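Local coordinates for putative alpha-L-fucosidase (Bacteroides thetaiotaomicron, PDB 4H41), which is a putative alpha-L-fucosidase of a family of unknown function in the TIM-barrel clan, probably acting on host glycans, at residues 39-44 against 103-108; 220-225 against 240-245. All blocks are in the same frame, centred on the assembly; numbering follows the deposited sequence.

Contact 1: residues 39-44 against 103-108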
# COMPACT_ATOMS: atom_id res chain seq x y z
N LEU B 39 -9.97 -13.98 -12.16
CA LEU B 39 -10.94 -13.19 -11.43
C LEU B 39 -10.59 -13.53 -10.00
O LEU B 39 -10.82 -14.67 -9.61
CB LEU B 39 -12.39 -13.58 -11.80
CG LEU B 39 -12.76 -13.57 -13.26
CD1 LEU B 39 -14.06 -14.31 -13.47
CD2 LEU B 39 -12.84 -12.16 -13.78
N ASP B 40 -10.05 -12.59 -9.21
CA ASP B 40 -9.49 -12.90 -7.91
C ASP B 40 -10.54 -13.04 -6.82
O ASP B 40 -10.62 -12.23 -5.90
CB ASP B 40 -8.45 -11.86 -7.52
CG ASP B 40 -7.65 -12.26 -6.29
OD1 ASP B 40 -7.42 -13.48 -6.09
OD2 ASP B 40 -7.24 -11.35 -5.54
N GLU B 41 -11.32 -14.12 -6.91
CA GLU B 41 -12.31 -14.53 -5.94
C GLU B 41 -12.16 -16.03 -5.72
O GLU B 41 -12.18 -16.71 -6.71
CB GLU B 41 -13.73 -14.26 -6.49
CG GLU B 41 -14.04 -12.79 -6.70
CD GLU B 41 -14.35 -11.99 -5.45
OE1 GLU B 41 -14.44 -12.58 -4.35
OE2 GLU B 41 -14.53 -10.76 -5.62
N ILE B 42 -12.06 -16.57 -4.49
CA ILE B 42 -11.82 -15.87 -3.24
C ILE B 42 -10.34 -15.55 -3.16
O ILE B 42 -9.53 -16.46 -3.26
CB ILE B 42 -12.26 -16.69 -2.01
CG1 ILE B 42 -13.77 -17.00 -2.02
CG2 ILE B 42 -11.85 -15.96 -0.74
CD1 ILE B 42 -14.72 -15.79 -2.01
N SER B 43 -9.97 -14.30 -2.95
CA SER B 43 -8.57 -13.90 -2.91
C SER B 43 -7.87 -14.38 -1.66
O SER B 43 -8.42 -14.32 -0.59
CB SER B 43 -8.46 -12.39 -2.96
OG SER B 43 -7.11 -11.97 -3.02
N HIS B 44 -6.63 -14.80 -1.81
CA HIS B 44 -5.81 -15.11 -0.64
C HIS B 44 -5.26 -13.84 0.03
O HIS B 44 -5.04 -13.84 1.25
CB HIS B 44 -4.59 -15.93 -1.04
CG HIS B 44 -4.85 -17.39 -1.29
ND1 HIS B 44 -3.95 -18.14 -2.02
CD2 HIS B 44 -5.83 -18.20 -0.84
CE1 HIS B 44 -4.44 -19.38 -2.03
NE2 HIS B 44 -5.55 -19.46 -1.31
N ASP B 103 -22.80 -17.32 -10.71
CA ASP B 103 -23.91 -16.92 -11.58
C ASP B 103 -23.55 -15.62 -12.31
O ASP B 103 -23.71 -15.53 -13.52
CB ASP B 103 -25.18 -16.71 -10.75
CG ASP B 103 -26.27 -15.97 -11.52
OD1 ASP B 103 -26.87 -16.56 -12.43
OD2 ASP B 103 -26.47 -14.75 -11.25
N MSE B 104 -23.03 -14.64 -11.57
CA MSE B 104 -22.72 -13.34 -12.16
C MSE B 104 -21.66 -13.46 -13.22
O MSE B 104 -21.85 -12.94 -14.32
CB MSE B 104 -22.24 -12.35 -11.08
CG MSE B 104 -22.09 -10.94 -11.61
SE MSE B 104 -21.13 -9.85 -10.36
CE MSE B 104 -19.37 -10.69 -10.57
N TYR B 105 -20.54 -14.11 -12.90
CA TYR B 105 -19.46 -14.27 -13.88
C TYR B 105 -19.89 -15.07 -15.09
O TYR B 105 -19.49 -14.74 -16.20
CB TYR B 105 -18.22 -14.90 -13.26
CG TYR B 105 -17.53 -14.03 -12.25
CD1 TYR B 105 -17.24 -12.69 -12.53
CD2 TYR B 105 -17.06 -14.55 -11.05
CE1 TYR B 105 -16.54 -11.90 -11.63
CE2 TYR B 105 -16.36 -13.76 -10.14
CZ TYR B 105 -16.10 -12.44 -10.44
OH TYR B 105 -15.38 -11.68 -9.56
N LEU B 106 -20.65 -16.13 -14.90
CA LEU B 106 -21.14 -16.92 -16.04
C LEU B 106 -22.02 -16.07 -16.96
O LEU B 106 -21.88 -16.17 -18.18
CB LEU B 106 -21.88 -18.15 -15.56
CG LEU B 106 -20.96 -19.27 -15.07
CD1 LEU B 106 -21.75 -20.30 -14.28
CD2 LEU B 106 -20.27 -19.97 -16.21
N ARG B 107 -22.89 -15.21 -16.40
CA ARG B 107 -23.75 -14.33 -17.21
C ARG B 107 -22.91 -13.28 -17.93
O ARG B 107 -23.16 -12.99 -19.09
CB ARG B 107 -24.83 -13.67 -16.34
CG ARG B 107 -25.95 -14.63 -15.98
CD ARG B 107 -27.12 -13.94 -15.29
NE ARG B 107 -26.77 -13.47 -13.96
CZ ARG B 107 -26.44 -12.23 -13.62
NH1 ARG B 107 -26.40 -11.26 -14.54
NH2 ARG B 107 -26.13 -11.94 -12.36
N LEU B 108 -21.91 -12.72 -17.25
CA LEU B 108 -21.06 -11.71 -17.88
C LEU B 108 -20.20 -12.36 -18.97
O LEU B 108 -20.04 -11.77 -20.04
CB LEU B 108 -20.18 -11.00 -16.84
CG LEU B 108 -20.94 -10.11 -15.87
CD1 LEU B 108 -20.00 -9.54 -14.82
CD2 LEU B 108 -21.69 -8.96 -16.60

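Contact 2: residues 220-225 against 240-245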
# COMPACT_ATOMS: atom_id res chain seq x y z
N GLN B 220 17.83 -27.57 -13.86
CA GLN B 220 17.94 -29.02 -13.91
C GLN B 220 17.03 -29.71 -12.90
O GLN B 220 16.35 -30.68 -13.26
CB GLN B 220 19.41 -29.47 -13.69
CG GLN B 220 20.37 -28.94 -14.77
CD GLN B 220 21.07 -27.61 -14.47
OE1 GLN B 220 20.49 -26.64 -13.92
NE2 GLN B 220 22.32 -27.47 -14.91
N GLN B 221 17.01 -29.23 -11.66
CA GLN B 221 16.15 -29.83 -10.61
C GLN B 221 14.68 -29.53 -10.88
O GLN B 221 13.83 -30.40 -10.67
CB GLN B 221 16.57 -29.33 -9.23
CG GLN B 221 15.96 -30.10 -8.06
CD GLN B 221 16.26 -31.58 -8.05
OE1 GLN B 221 17.32 -32.03 -8.50
NE2 GLN B 221 15.33 -32.37 -7.57
N HIS B 222 14.36 -28.34 -11.35
CA HIS B 222 13.00 -27.98 -11.72
C HIS B 222 12.51 -28.93 -12.82
O HIS B 222 11.44 -29.48 -12.70
CB HIS B 222 12.97 -26.53 -12.21
CG HIS B 222 11.66 -26.09 -12.79
ND1 HIS B 222 10.65 -25.58 -11.99
CD2 HIS B 222 11.27 -26.06 -14.08
CE1 HIS B 222 9.67 -25.27 -12.82
NE2 HIS B 222 10.00 -25.55 -14.09
N GLU B 223 13.34 -29.18 -13.85
CA GLU B 223 12.94 -30.08 -14.94
C GLU B 223 12.73 -31.50 -14.42
O GLU B 223 11.80 -32.20 -14.84
CB GLU B 223 13.98 -30.07 -16.06
CG GLU B 223 13.61 -30.97 -17.22
CD GLU B 223 14.58 -30.93 -18.39
OE1 GLU B 223 15.53 -30.13 -18.33
OE2 GLU B 223 14.43 -31.76 -19.31
N LYS B 224 13.61 -31.94 -13.56
CA LYS B 224 13.50 -33.30 -13.02
C LYS B 224 12.19 -33.50 -12.29
O LYS B 224 11.49 -34.50 -12.52
CB LYS B 224 14.68 -33.57 -12.09
CG LYS B 224 14.64 -34.97 -11.46
CD LYS B 224 15.78 -35.17 -10.49
CE LYS B 224 15.77 -36.57 -9.87
NZ LYS B 224 14.82 -36.71 -8.73
N GLU B 225 11.85 -32.57 -11.45
CA GLU B 225 10.64 -32.72 -10.66
C GLU B 225 9.36 -32.56 -11.50
O GLU B 225 8.43 -33.34 -11.34
CB GLU B 225 10.63 -31.75 -9.47
CG GLU B 225 11.75 -32.06 -8.48
CD GLU B 225 11.82 -31.22 -7.22
OE1 GLU B 225 10.88 -30.45 -6.95
OE2 GLU B 225 12.86 -31.28 -6.52
N CYS B 240 -0.57 -26.17 -18.56
CA CYS B 240 0.10 -25.71 -17.37
C CYS B 240 0.48 -24.25 -17.64
O CYS B 240 1.00 -23.93 -18.74
CB CYS B 240 1.33 -26.55 -17.04
SG CYS B 240 2.15 -26.06 -15.50
N ALA B 241 0.16 -23.38 -16.68
CA ALA B 241 0.39 -21.93 -16.78
C ALA B 241 1.26 -21.49 -15.64
O ALA B 241 0.77 -20.94 -14.65
CB ALA B 241 -0.95 -21.18 -16.77
N PHE B 242 2.56 -21.72 -15.73
CA PHE B 242 3.42 -21.30 -14.62
C PHE B 242 3.31 -19.81 -14.39
O PHE B 242 3.33 -19.02 -15.33
CB PHE B 242 4.91 -21.63 -14.82
CG PHE B 242 5.33 -23.01 -14.40
CD1 PHE B 242 5.71 -23.27 -13.10
CD2 PHE B 242 5.39 -24.04 -15.33
CE1 PHE B 242 6.08 -24.55 -12.71
CE2 PHE B 242 5.76 -25.32 -14.94
CZ PHE B 242 6.12 -25.56 -13.64
N GLN B 243 3.21 -19.43 -13.12
CA GLN B 243 3.35 -18.06 -12.67
C GLN B 243 4.76 -17.66 -13.07
O GLN B 243 5.70 -18.42 -12.82
CB GLN B 243 3.13 -17.96 -11.17
CG GLN B 243 1.72 -18.31 -10.77
CD GLN B 243 1.60 -18.54 -9.29
OE1 GLN B 243 2.06 -17.72 -8.52
NE2 GLN B 243 1.00 -19.66 -8.84
N ASP B 244 4.94 -16.52 -13.74
CA ASP B 244 6.27 -16.17 -14.27
C ASP B 244 7.11 -15.24 -13.38
O ASP B 244 8.20 -14.85 -13.78
CB ASP B 244 6.08 -15.51 -15.64
CG ASP B 244 5.40 -14.16 -15.64
OD1 ASP B 244 5.05 -13.64 -14.50
OD2 ASP B 244 5.25 -13.58 -16.73
N GLY B 245 6.60 -14.85 -12.22
CA GLY B 245 7.23 -13.80 -11.45
C GLY B 245 8.29 -14.12 -10.44
O GLY B 245 8.89 -13.18 -9.93

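Contact 1: residues 39-44 against 103-108
A CH-pi contact between Leu39 and Tyr105 carries most of this interface. The methyl CD1 of Leu39 stands over the centre of the phenol ring, 3.6 Å from its centroid and 10° off the ring normal. CD1 of Leu39 is nearly equidistant from the ring carbons, at 3.7 Å from CG of Tyr105 and 4.1 Å from CZ of Tyr105. The two side chains run past each other in opposite directions, which brings CB of Leu39 level with the phenol end of the ring. With CG anti to its carbonyl carbon (chi1 -68°), Tyr105 extends from helix 101-111 toward the loop. The Tyr105 side chain also touches Phe116 and Met73, on strands 115-119 and 70-73.

The second kind of contact is van der Waals, at the edge of the ring. Glu41 crosses Tyr105 at about a right angle, with chi1 at -65° placing CG of Glu41 3.3 Å from OH of Tyr105, near the ring plane; the bend at chi2 turns the carboxylate off that line. The carboxylate gives no hydrogen bond here, and OH is buried with no polar partner in the model. An alanine in place of Tyr105 would probably leave the Leu39 methyl without its aromatic face and open a gap beside Glu41.

Polar bonds act within each segment. Asp103 and Arg107, one turn apart, form a salt bridge in which NE and NH2 of Arg107 both grip OD2 of Asp103 from one face of its carboxylate; Glu53 takes NH1. In the loop, Ser43 OG donates to OD2 of Asp40, 2.6 Å away, just beyond an inverse gamma turn centred on Asp40. The whole is the helix-on-strand layering of a TIM barrel, here where strand 34-39 passes into its C-terminal loop.

Contact 2: residues 220-225 against 240-245
The rings of His222 and Phe242 meet obliquely, their side chains coming from opposite directions out of helix 219-233 and strand 239-243. The ring centroids are 5.2 Å apart and the planes 54°, which is neither a stack nor an edge-to-face contact. The touching is done by CE1 of His222, which is 3.7 Å from CZ of Phe242 and equally close to CE1 of that ring; NE2 of His222 stands slightly farther from CZ. Because the backbones are far apart, with 12.0 Å between CA of His222 and CA of Phe242, the two rings together span the gap. The imidazole reaches inward because its CG lies anti to the backbone nitrogen (chi1 172°).

Such bridging of an outer helix to an inner parallel strand is how a TIM barrel is filled between its two layers, and here the helix leads directly into the strand it covers. Helix 252-266, next in the chain, closes one flank: its Asn259 touches Phe242 and accepts a hydrogen bond from NE2 of His222, which would help fix the rotation of the imidazole. Phe230, farther along helix 219-233, also packs on Phe242.

On the helix, Gln221 NE2 donates to OE2 of Glu225, one turn on. The N-H points almost straight at the oxygen, at 179°, and meets it on the anti side of the carboxylate, whose other oxygen holds Arg168 in a salt bridge.

Overall arrangement
Contacts 1 and 2 lie on opposite sides of the chain's centre, with 27 Å between their centres and about 9 Å between their nearest atoms, and do not touch. They follow one another along the chain: 39-44 and 103-108 are both passed before 220-225 begins. Contact 1 involves the end of the first strand of the eight-stranded barrel, contact 2 the sixth. Each pairs a barrel strand or its exit loop with the surrounding helical layer. The closed sheet joins them. No catalytic residue is established, and none of the four segments includes a residue of the two polyether (PG6) pockets, although His44 ND1 in contact 1 hydrogen-bonds a pentaethylene glycol that probably comes from the crystallisation liquor.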